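PDB 5OJ5: photosystem II assembly protein Ycf48, which probably assists the early assembly of photosystem II and the replacement of photodamaged D1, and binds the C-terminal extension of the D1 precursor. Local coordinates for residues 203-207 with 218-222. Residues are numbered along the deposited sequence; the frame is centred on the assembly and turned at random. Where two conformers were deposited one is given.
Sequences GSFYS and PHNRT
Y206 and H219 pair across the third and fourth strands of one blade in the seven-bladed beta-propeller, where 205-209 runs antiparallel to the edge strand, 217-220, as a beta hairpin within the Arg-rich patch. The pair is of the hydrogen-bonded kind: Y206 N gives a nearly straight bond to H219 O (3.1 Å), and H219 N returns a shorter one to Y206 O (2.7 Å). Beside it, P218 CA adds a CA-H...O contact to the same Y206 carbonyl.

Both side chains lie on one face of the sheet. With CG set between the backbone N and carbonyl carbon (chi1 69°), the Y206 ring lies against H219, whose CB sits over one of its faces, 3.6 Å from the ring centroid, in a CH-pi contact displaced toward the phenol end. The imidazole continues past the rim; the two planes are 22° apart but slid so far that they hardly overlap, H219 CD2 coming nearest Y206 CE1. H219 NE2 is held by T208 OG1, which fixes the outer end of the imidazole, while Y206 OH makes a weak bond to W258 NE1. The Y206 side chain also touches L227 and M230, tying this blade to the strand 227-232.

On the sheet's other face S207 OG faces P218 CA, and the F205 ring reaches P218 CB only loosely.

Beyond this pair, R221 runs alongside G203 and S204. Its extended chain brings CG and CD alongside S204 O, and NH2 is hydrogen-bonded to S224 O. NH1 donates to S204 O (3.0 Å) in the carbonyl plane, on a lone pair, and the bond is close to straight at 165°. A water accepts a second hydrogen from R221 NH1 and lies 2.8 Å from S204 OG.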
loop_
_atom_site.group_PDB
_atom_site.type_symbol
_atom_site.label_atom_id
_atom_site.label_comp_id
_atom_site.label_asym_id
_atom_site.label_seq_id
_atom_site.Cartn_x
_atom_site.Cartn_y
_atom_site.Cartn_z
ATOM N N GLY A 203 8.210 7.835 -13.458
ATOM C CA GLY A 203 7.082 8.737 -13.329
ATOM C C GLY A 203 6.738 9.518 -14.572
ATOM O O GLY A 203 5.995 10.511 -14.466
ATOM N N SER A 204 7.187 9.087 -15.752
ATOM C CA SER A 204 6.834 9.806 -16.972
ATOM C C SER A 204 5.367 9.695 -17.303
ATOM O O SER A 204 4.790 10.619 -17.885
ATOM C CB SER A 204 7.654 9.287 -18.144
ATOM O OG SER A 204 9.005 9.711 -18.056
ATOM N N PHE A 205 4.750 8.534 -16.987
ATOM C CA PHE A 205 3.364 8.282 -17.345
ATOM C C PHE A 205 2.795 7.231 -16.394
ATOM O O PHE A 205 3.465 6.798 -15.456
ATOM C CB PHE A 205 3.213 8.047 -18.846
ATOM C CG PHE A 205 3.977 6.869 -19.365
ATOM C CD1 PHE A 205 3.470 5.579 -19.207
ATOM C CD2 PHE A 205 5.213 7.024 -20.006
ATOM C CE1 PHE A 205 4.160 4.477 -19.704
ATOM C CE2 PHE A 205 5.897 5.916 -20.493
ATOM C CZ PHE A 205 5.386 4.655 -20.306
ATOM N N TYR A 206 1.530 6.851 -16.597
ATOM C CA TYR A 206 0.923 5.803 -15.798
ATOM C C TYR A 206 0.176 4.878 -16.725
ATOM O O TYR A 206 -0.058 5.189 -17.891
ATOM C CB TYR A 206 0.043 6.379 -14.688
ATOM C CG TYR A 206 -1.222 7.063 -15.135
ATOM C CD1 TYR A 206 -2.468 6.393 -15.106
ATOM C CD2 TYR A 206 -1.232 8.399 -15.529
ATOM C CE1 TYR A 206 -3.632 7.021 -15.482
ATOM C CE2 TYR A 206 -2.422 9.029 -15.912
ATOM C CZ TYR A 206 -3.611 8.327 -15.871
ATOM O OH TYR A 206 -4.765 8.983 -16.249
ATOM N N SER A 207 -0.209 3.736 -16.168
ATOM C CA SER A 207 -0.941 2.729 -16.914
ATOM C C SER A 207 -2.094 2.214 -16.058
ATOM O O SER A 207 -1.999 2.168 -14.830
ATOM C CB SER A 207 -0.073 1.566 -17.339
ATOM O OG SER A 207 1.020 2.050 -18.130
ATOM N N PRO A 218 -1.554 2.658 -21.427
ATOM C CA PRO A 218 -0.764 3.805 -20.956
ATOM C C PRO A 218 -1.542 5.100 -21.107
ATOM O O PRO A 218 -2.382 5.258 -22.002
ATOM C CB PRO A 218 0.446 3.793 -21.901
ATOM C CG PRO A 218 -0.086 3.210 -23.177
ATOM C CD PRO A 218 -1.107 2.187 -22.751
ATOM N N HIS A 219 -1.232 6.033 -20.228
ATOM C CA HIS A 219 -1.838 7.364 -20.194
ATOM C C HIS A 219 -0.722 8.373 -19.920
ATOM O O HIS A 219 0.083 8.173 -19.011
ATOM C CB HIS A 219 -2.856 7.478 -19.063
ATOM C CG HIS A 219 -3.934 6.469 -19.123
ATOM N ND1 HIS A 219 -5.061 6.611 -19.888
ATOM C CD2 HIS A 219 -4.021 5.260 -18.529
ATOM C CE1 HIS A 219 -5.820 5.533 -19.727
ATOM N NE2 HIS A 219 -5.216 4.716 -18.879
ATOM N N ASN A 220 -0.604 9.438 -20.712
ATOM C CA ASN A 220 0.439 10.411 -20.366
ATOM C C ASN A 220 0.082 11.142 -19.070
ATOM O O ASN A 220 -1.088 11.302 -18.698
ATOM C CB ASN A 220 0.693 11.456 -21.469
ATOM C CG ASN A 220 2.133 12.042 -21.434
ATOM O OD1 ASN A 220 2.972 11.724 -20.551
ATOM N ND2 ASN A 220 2.436 12.881 -22.443
ATOM N N ARG A 221 1.110 11.572 -18.368
ATOM C CA ARG A 221 0.951 12.401 -17.178
ATOM C C ARG A 221 0.408 13.772 -17.587
ATOM O O ARG A 221 0.459 14.179 -18.751
ATOM C CB ARG A 221 2.247 12.491 -16.365
ATOM C CG ARG A 221 3.309 13.411 -16.938
ATOM C CD ARG A 221 4.487 13.376 -16.032
ATOM N NE ARG A 221 5.507 14.368 -16.369
ATOM C CZ ARG A 221 6.445 14.205 -17.290
ATOM N NH1 ARG A 221 6.497 13.097 -18.018
ATOM N NH2 ARG A 221 7.321 15.189 -17.506
ATOM N N THR A 222 -0.113 14.499 -16.608
ATOM C CA THR A 222 -0.800 15.743 -16.862
ATOM C C THR A 222 -0.140 16.903 -16.139
ATOM O O THR A 222 -0.700 18.021 -16.105
ATOM C CB THR A 222 -2.290 15.622 -16.565
ATOM O OG1 THR A 222 -2.450 15.093 -15.254
ATOM C CG2 THR A 222 -2.970 14.669 -17.575
HETATM O O HOH W 1 8.780 11.994 -19.697
#